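Local coordinates for SspB protein (Streptomyces clavuligerus, PDB 6JUF) that probably acts as a metal-dependent DNA nuclease in the SspABCD-SspE system, a bacterial defence against phages that senses phosphorothioate-modified DNA, at residues B[129-132]-B[133-137]; B[312-315]-B[316-320]; B[339-342]-B[343-347]. All coordinates share one frame; numbering follows the deposited sequence.

All three contacts are local and sit well apart in the fold, with centres 25 to 28 Å from one another. Interactions 1 and 3 each lie within one helix; interaction 2 runs from the last turn of helix 306-317 into the turn that follows it. Interaction 1, in helix 129-137, is buried throughout; aromatic rings and aliphatic groups carry it. Interaction 2, on the opposite side of the chain's centre, contains a Schellman motif; it is partly buried and its carboxylates turn to partners elsewhere. Interaction 3, on helix 339-350, is a surface contact that rests almost wholly on backbone bonds. Buried aromatic packing thus gives way to carboxylates and then to solvent-side charges.

Interaction 1 (B[129-132]-B[133-137]); sequences PSWY and VAFHL
Tyr132 meets both His136 and Leu137, one turn further along helix 129-137, and this aromatic and aliphatic cluster carries the contact. The imidazole and phenol rings approach obliquely, with centroids 4.8 Å apart and planes at 45°, neither stacked nor T-shaped. A CH-pi contact is also made: His136 CB sits over one face of the Tyr132 ring, 3.9 Å from its centroid, while His136 CD2 approaches the same ring at CE2 (3.5 Å). With CG of Tyr132 anti to the backbone N (chi1 -170°), the phenol projects from the helix and leans toward its C-terminal end, over His136 and Leu137.

Leu137 adds an aliphatic contact to the phenol: its CD1 lies at the ring's edge, in plane, and its CG comes within 3.8 Å of Tyr132 CE1. Two other aromatic side chains meet more loosely, Trp131 CD1 to Phe135 CE2 at 4.4 Å.

The backbone bonds are those of an alpha-helix. Val133 N binds Pro129 O, Ala134 N binds Ser130 O, Phe135 N binds Trp131 O, and His136 N donates to Tyr132 O over 2.8 Å. This last bond is the most bent, at 150°, where the helix widens into a pi-type turn at 133-137; Leu137 N still bonds to Val133 O. Trp131 O lies at the edge of the Phe135 ring, 3.3 Å from CD2.

Around the contact, helix 5-9 touches Pro129, Tyr132 and Val133, helix 145-159 touches Ser130, Val133 and Leu137, and Trp131 packs on helix 166-180, where Asp172 hydrogen-bonds Ser130 OG. The chemistry implies a helix embedded on several sides: the carbonyls of Pro129 to Val133 are used by the backbone, Phe135 O by Arg266 and Arg269, and the Tyr132 ring is set by van der Waals and CH-pi contacts.

Interaction 2 (B[312-315]-B[316-320]); sequences DVLD and EQYDN
Asp315 O takes two backbone donors from opposite faces of its carbonyl plane, Asn320 N and Tyr318 N, as the helix comes to its end. Asn320 N lies 2.8 Å from Asp315 O and bonds fairly straight (157°), though the donor stands above the carbonyl plane. Tyr318 N reaches Asp315 O over 3.0 Å with a more bent bond (137°). Its link to Leu314 O is long and weak, so the usual helical bond is fading here. Just before, the pattern is still regular, with Glu316 N bound to Asp312 O and Gln317 N to Val313 O.

The side chains follow the turn. The Asp315 carboxylate leans over the backbone of Asn320, OD2 coming to 3.3 Å from Asn320 CA, because CG stands anti to the backbone N (chi1 -156°). Its charge is met elsewhere: OD1 accepts from Trp93 NE1 and OD2 forms a salt bridge with Arg322, which also binds Asp312. Glu316 extends back toward the preceding turn and lays its CG 3.0 Å from Asp312 O; its OE1 is hydrogen-bonded to His286. Asp312 and Glu316, like in charge, keep their carboxylates apart, with OD2 to OE2 at 5.6 Å.

On another side, Leu314 CD1 rests 3.9 Å from Tyr318 CE2, the two side chains meeting at a slant, while Leu314 O lies in plane at the edge of the phenol ring. Trp93 meets that ring edge-to-face and Ser109 hydrogen-bonds its hydroxyl.

Asp319, with positive phi, is the C-prime residue. The paired bonds Asn320 N to Asp315 O and Asp319 N to Glu316 O are the signature of a Schellman motif, here terminating helix 306-317.

Interaction 3 (B[339-342]-B[343-347]); sequences KLAE and AEKRE
Helix 339-350, near the C-terminal end of the modelled chain, lies against the two-stranded antiparallel sheet 70-74 and 83-87, and this contact spans its first turns. Four backbone bonds hold it: Ala343 N to Lys339 O at 2.8 Å, Glu344 N to Leu340 O, Lys345 N to Ala341 O and Arg346 N to Glu342 O, all between 156° and 169°. Lys345 runs back over the preceding turn, its CG 3.3 Å from Ala341 O and its NZ 4.2 Å from Ala341 CB. In the conformer described, one of two, the Glu342 chain bends at chi2 (-45°), with OE2 4.1 Å from Lys345 CD and 4.4 Å from NZ, beyond salt-bridge range.

Toward the sheet, Leu340 and Ala343 pack on Arg71, and Leu340 also on Tyr86. Lys339 NZ hydrogen-bonds to Tyr74 O, and Glu347 OE1 accepts from Lys125 N.

Any attraction between Glu342 and Lys345 is therefore probably weak and depends on the Glu342 conformer; the turn itself is held mainly by its backbone bonds.

Interaction 1 (B[129-132]-B[133-137])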
loop_
_atom_site.group_PDB
_atom_site.type_symbol
_atom_site.label_atom_id
_atom_site.label_comp_id
_atom_site.label_asym_id
_atom_site.label_seq_id
_atom_site.Cartn_x
_atom_site.Cartn_y
_atom_site.Cartn_z
ATOM N N PRO B 129 14.655 -14.027 -12.160
ATOM C CA PRO B 129 14.922 -14.120 -13.624
ATOM C C PRO B 129 13.710 -13.833 -14.493
ATOM O O PRO B 129 13.841 -13.269 -15.576
ATOM C CB PRO B 129 15.462 -15.553 -13.793
ATOM C CG PRO B 129 15.101 -16.279 -12.470
ATOM C CD PRO B 129 15.193 -15.191 -11.409
ATOM N N SER B 130 12.540 -14.281 -14.057
ATOM C CA SER B 130 11.308 -14.080 -14.863
ATOM C C SER B 130 11.002 -12.613 -15.037
ATOM O O SER B 130 10.603 -12.161 -16.134
ATOM C CB SER B 130 10.102 -14.847 -14.320
ATOM O OG SER B 130 10.295 -16.232 -14.542
ATOM N N TRP B 131 11.185 -11.869 -13.951
ATOM C CA TRP B 131 11.035 -10.391 -14.035
ATOM C C TRP B 131 12.058 -9.764 -14.944
ATOM O O TRP B 131 11.733 -8.854 -15.735
ATOM C CB TRP B 131 11.223 -9.776 -12.638
ATOM C CG TRP B 131 9.958 -9.801 -11.768
ATOM C CD1 TRP B 131 9.238 -8.701 -11.375
ATOM C CD2 TRP B 131 9.332 -10.954 -11.098
ATOM N NE1 TRP B 131 8.206 -9.056 -10.513
ATOM C CE2 TRP B 131 8.206 -10.427 -10.339
ATOM C CE3 TRP B 131 9.596 -12.344 -11.044
ATOM C CZ2 TRP B 131 7.368 -11.256 -9.582
ATOM C CZ3 TRP B 131 8.746 -13.166 -10.311
ATOM C CH2 TRP B 131 7.644 -12.656 -9.610
ATOM N N TYR B 132 13.303 -10.202 -14.816
ATOM C CA TYR B 132 14.379 -9.719 -15.704
ATOM C C TYR B 132 14.045 -9.983 -17.202
ATOM O O TYR B 132 14.144 -9.088 -18.022
ATOM C CB TYR B 132 15.762 -10.307 -15.309
ATOM C CG TYR B 132 16.844 -9.599 -16.088
ATOM C CD1 TYR B 132 17.236 -10.052 -17.361
ATOM C CD2 TYR B 132 17.515 -8.499 -15.534
ATOM C CE1 TYR B 132 18.233 -9.386 -18.068
ATOM C CE2 TYR B 132 18.493 -7.815 -16.256
ATOM C CZ TYR B 132 18.821 -8.252 -17.513
ATOM O OH TYR B 132 19.788 -7.597 -18.206
ATOM N N VAL B 133 13.583 -11.181 -17.554
ATOM C CA VAL B 133 13.164 -11.434 -18.953
ATOM C C VAL B 133 12.030 -10.471 -19.326
ATOM O O VAL B 133 12.062 -9.839 -20.377
ATOM C CB VAL B 133 12.673 -12.897 -19.148
ATOM C CG1 VAL B 133 12.160 -13.068 -20.613
ATOM C CG2 VAL B 133 13.827 -13.869 -18.898
ATOM N N ALA B 134 10.989 -10.378 -18.464
ATOM C CA ALA B 134 9.762 -9.620 -18.800
ATOM C C ALA B 134 10.106 -8.165 -19.091
ATOM O O ALA B 134 9.633 -7.589 -20.049
ATOM C CB ALA B 134 8.682 -9.703 -17.690
ATOM N N PHE B 135 10.925 -7.568 -18.234
ATOM C CA PHE B 135 11.285 -6.146 -18.433
ATOM C C PHE B 135 12.391 -5.934 -19.444
ATOM O O PHE B 135 12.308 -4.914 -20.203
ATOM C CB PHE B 135 11.636 -5.477 -17.103
ATOM C CG PHE B 135 10.418 -5.165 -16.273
ATOM C CD1 PHE B 135 9.842 -3.908 -16.340
ATOM C CD2 PHE B 135 9.826 -6.140 -15.460
ATOM C CE1 PHE B 135 8.694 -3.599 -15.592
ATOM C CE2 PHE B 135 8.691 -5.824 -14.701
ATOM C CZ PHE B 135 8.089 -4.591 -14.803
ATOM N N HIS B 136 13.420 -6.791 -19.467
ATOM C CA HIS B 136 14.661 -6.451 -20.195
ATOM C C HIS B 136 14.948 -7.272 -21.437
ATOM O O HIS B 136 15.708 -6.828 -22.286
ATOM C CB HIS B 136 15.834 -6.569 -19.222
ATOM C CG HIS B 136 15.804 -5.507 -18.145
ATOM N ND1 HIS B 136 15.836 -4.200 -18.441
ATOM C CD2 HIS B 136 15.810 -5.598 -16.768
ATOM C CE1 HIS B 136 15.806 -3.456 -17.317
ATOM N NE2 HIS B 136 15.793 -4.311 -16.269
ATOM N N LEU B 137 14.371 -8.473 -21.545
ATOM C CA LEU B 137 14.742 -9.400 -22.677
ATOM C C LEU B 137 13.618 -9.732 -23.651
ATOM O O LEU B 137 13.878 -10.059 -24.807
ATOM C CB LEU B 137 15.367 -10.702 -22.156
ATOM C CG LEU B 137 16.679 -10.525 -21.349
ATOM C CD1 LEU B 137 17.217 -11.849 -20.820
ATOM C CD2 LEU B 137 17.762 -9.914 -22.180
#

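Interaction 2 (B[312-315]-B[316-320])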
loop_
_atom_site.group_PDB
_atom_site.type_symbol
_atom_site.label_atom_id
_atom_site.label_comp_id
_atom_site.label_asym_id
_atom_site.label_seq_id
_atom_site.Cartn_x
_atom_site.Cartn_y
_atom_site.Cartn_z
ATOM N N ASP B 312 25.037 9.624 -3.280
ATOM C CA ASP B 312 24.805 11.038 -2.925
ATOM C C ASP B 312 23.454 11.484 -3.445
ATOM O O ASP B 312 22.683 12.114 -2.719
ATOM C CB ASP B 312 25.892 11.957 -3.481
ATOM C CG ASP B 312 27.253 11.739 -2.827
ATOM O OD1 ASP B 312 27.272 11.169 -1.709
ATOM O OD2 ASP B 312 28.284 12.089 -3.455
ATOM N N VAL B 313 23.183 11.210 -4.714
ATOM C CA VAL B 313 21.959 11.677 -5.361
ATOM C C VAL B 313 20.749 11.006 -4.675
ATOM O O VAL B 313 19.753 11.642 -4.365
ATOM C CB VAL B 313 21.984 11.260 -6.849
ATOM C CG1 VAL B 313 20.622 11.407 -7.535
ATOM C CG2 VAL B 313 23.005 12.092 -7.613
ATOM N N LEU B 314 20.843 9.725 -4.401
ATOM C CA LEU B 314 19.732 9.013 -3.769
ATOM C C LEU B 314 19.516 9.482 -2.312
ATOM O O LEU B 314 18.420 9.702 -1.918
ATOM C CB LEU B 314 19.972 7.495 -3.780
ATOM C CG LEU B 314 18.863 6.630 -3.177
ATOM C CD1 LEU B 314 17.506 6.910 -3.837
ATOM C CD2 LEU B 314 19.189 5.141 -3.323
ATOM N N ASP B 315 20.572 9.671 -1.541
ATOM C CA ASP B 315 20.401 10.125 -0.186
ATOM C C ASP B 315 19.816 11.524 -0.181
ATOM O O ASP B 315 19.018 11.844 0.728
ATOM C CB ASP B 315 21.724 10.073 0.554
ATOM C CG ASP B 315 21.544 9.958 2.073
ATOM O OD1 ASP B 315 20.512 9.371 2.484
ATOM O OD2 ASP B 315 22.431 10.374 2.820
ATOM N N GLU B 316 20.171 12.360 -1.147
ATOM C CA GLU B 316 19.584 13.698 -1.208
ATOM C C GLU B 316 18.079 13.635 -1.370
ATOM O O GLU B 316 17.330 14.445 -0.802
ATOM C CB GLU B 316 20.174 14.447 -2.357
ATOM C CG GLU B 316 21.591 14.861 -2.037
ATOM C CD GLU B 316 22.340 15.254 -3.262
ATOM O OE1 GLU B 316 21.659 15.661 -4.212
ATOM O OE2 GLU B 316 23.602 15.229 -3.236
ATOM N N GLN B 317 17.612 12.681 -2.165
ATOM C CA GLN B 317 16.216 12.503 -2.386
ATOM C C GLN B 317 15.462 12.212 -1.095
ATOM O O GLN B 317 14.276 12.483 -0.989
ATOM C CB GLN B 317 16.037 11.330 -3.365
ATOM C CG GLN B 317 14.573 10.932 -3.669
ATOM C CD GLN B 317 13.709 12.031 -4.297
ATOM O OE1 GLN B 317 14.196 12.992 -4.851
ATOM N NE2 GLN B 317 12.359 11.822 -4.259
ATOM N N TYR B 318 16.170 11.671 -0.115
ATOM C CA TYR B 318 15.564 11.363 1.190
ATOM C C TYR B 318 16.113 12.194 2.341
ATOM O O TYR B 318 16.093 11.753 3.510
ATOM C CB TYR B 318 15.706 9.851 1.488
ATOM C CG TYR B 318 14.847 9.045 0.568
ATOM C CD1 TYR B 318 13.521 8.825 0.872
ATOM C CD2 TYR B 318 15.330 8.611 -0.675
ATOM C CE1 TYR B 318 12.704 8.096 0.031
ATOM C CE2 TYR B 318 14.536 7.910 -1.550
ATOM C CZ TYR B 318 13.224 7.651 -1.191
ATOM O OH TYR B 318 12.378 6.965 -2.032
ATOM N N ASP B 319 16.543 13.401 2.010
ATOM C CA ASP B 319 16.990 14.353 3.034
ATOM C C ASP B 319 18.207 13.899 3.836
ATOM O O ASP B 319 18.313 14.212 5.047
ATOM C CB ASP B 319 15.808 14.729 3.923
ATOM C CG ASP B 319 15.099 15.997 3.440
ATOM O OD1 ASP B 319 15.372 16.510 2.319
ATOM O OD2 ASP B 319 14.280 16.500 4.191
ATOM N N ASN B 320 19.139 13.213 3.148
ATOM C CA ASN B 320 20.448 12.892 3.698
ATOM C C ASN B 320 20.340 12.133 5.002
ATOM O O ASN B 320 20.817 12.552 6.069
ATOM C CB ASN B 320 21.260 14.197 3.791
ATOM C CG ASN B 320 21.434 14.834 2.425
ATOM O OD1 ASN B 320 21.092 16.023 2.226
ATOM N ND2 ASN B 320 21.934 14.075 1.477
#

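Interaction 3 (B[339-342]-B[343-347])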
loop_
_atom_site.group_PDB
_atom_site.type_symbol
_atom_site.label_atom_id
_atom_site.label_comp_id
_atom_site.label_asym_id
_atom_site.label_seq_id
_atom_site.Cartn_x
_atom_site.Cartn_y
_atom_site.Cartn_z
ATOM N N LYS B 339 28.987 -11.568 7.570
ATOM C CA LYS B 339 28.437 -12.549 6.565
ATOM C C LYS B 339 27.910 -11.973 5.250
ATOM O O LYS B 339 27.976 -12.642 4.209
ATOM C CB LYS B 339 27.483 -13.561 7.151
ATOM C CG LYS B 339 28.245 -14.751 7.750
ATOM C CD LYS B 339 27.791 -15.136 9.102
ATOM C CE LYS B 339 28.920 -15.959 9.757
ATOM N NZ LYS B 339 29.402 -17.112 8.946
ATOM N N LEU B 340 27.517 -10.684 5.294
ATOM C CA LEU B 340 27.220 -9.940 4.016
ATOM C C LEU B 340 28.379 -9.999 2.991
ATOM O O LEU B 340 28.146 -10.387 1.875
ATOM C CB LEU B 340 26.858 -8.459 4.283
ATOM C CG LEU B 340 25.656 -8.245 5.225
ATOM C CD1 LEU B 340 25.432 -6.800 5.585
ATOM C CD2 LEU B 340 24.412 -8.765 4.507
ATOM N N ALA B 341 29.607 -9.596 3.384
ATOM C CA ALA B 341 30.766 -9.599 2.473
ATOM C C ALA B 341 31.101 -11.059 2.064
ATOM O O ALA B 341 31.529 -11.318 0.954
ATOM C CB ALA B 341 31.964 -8.878 3.108
ATOM N N GLU B 342 30.915 -11.961 3.039
ATOM C CA GLU B 342 31.159 -13.395 2.845
ATOM C C GLU B 342 30.270 -13.959 1.737
ATOM O O GLU B 342 30.739 -14.685 0.846
ATOM C CB GLU B 342 31.005 -14.183 4.155
ATOM C CG GLU B 342 32.263 -14.153 5.016
ATOM C CD GLU B 342 33.515 -14.392 4.192
ATOM O OE1 GLU B 342 33.644 -15.489 3.588
ATOM O OE2 GLU B 342 34.375 -13.475 4.145
ATOM N N ALA B 343 28.985 -13.595 1.806
ATOM C CA ALA B 343 28.057 -13.891 0.727
ATOM C C ALA B 343 28.436 -13.273 -0.669
ATOM O O ALA B 343 28.395 -13.958 -1.719
ATOM C CB ALA B 343 26.613 -13.530 1.153
ATOM N N GLU B 344 28.789 -11.977 -0.681
ATOM C CA GLU B 344 29.302 -11.348 -1.907
ATOM C C GLU B 344 30.539 -12.111 -2.469
ATOM O O GLU B 344 30.610 -12.402 -3.660
ATOM C CB GLU B 344 29.596 -9.880 -1.674
ATOM C CG GLU B 344 29.714 -9.127 -3.007
ATOM C CD GLU B 344 30.266 -7.744 -2.842
ATOM O OE1 GLU B 344 31.199 -7.592 -2.029
ATOM O OE2 GLU B 344 29.772 -6.811 -3.510
ATOM N N LYS B 345 31.471 -12.466 -1.571
ATOM C CA LYS B 345 32.706 -13.160 -1.973
ATOM C C LYS B 345 32.441 -14.511 -2.634
ATOM O O LYS B 345 33.057 -14.883 -3.651
ATOM C CB LYS B 345 33.654 -13.343 -0.790
ATOM C CG LYS B 345 34.452 -12.096 -0.442
ATOM C CD LYS B 345 35.656 -12.442 0.440
ATOM C CE LYS B 345 36.445 -11.186 0.811
ATOM N NZ LYS B 345 35.589 -10.180 1.519
ATOM N N ARG B 346 31.516 -15.238 -2.008
ATOM C CA ARG B 346 31.062 -16.521 -2.529
ATOM C C ARG B 346 30.538 -16.396 -3.937
ATOM O O ARG B 346 30.830 -17.244 -4.799
ATOM C CB ARG B 346 29.964 -17.107 -1.650
ATOM C CG ARG B 346 29.655 -18.545 -2.097
ATOM C CD ARG B 346 28.384 -19.114 -1.520
ATOM N NE ARG B 346 27.347 -18.102 -1.390
ATOM C CZ ARG B 346 26.659 -17.560 -2.397
ATOM N NH1 ARG B 346 26.874 -17.912 -3.692
ATOM N NH2 ARG B 346 25.749 -16.631 -2.093
ATOM N N GLU B 347 29.707 -15.371 -4.153
ATOM C CA GLU B 347 29.161 -15.169 -5.483
ATOM C C GLU B 347 30.260 -14.730 -6.473
ATOM O O GLU B 347 30.303 -15.200 -7.616
ATOM C CB GLU B 347 28.002 -14.175 -5.444
ATOM C CG GLU B 347 27.108 -14.310 -6.651
ATOM C CD GLU B 347 25.853 -13.442 -6.587
ATOM O OE1 GLU B 347 25.612 -12.744 -7.568
ATOM O OE2 GLU B 347 25.069 -13.493 -5.572
#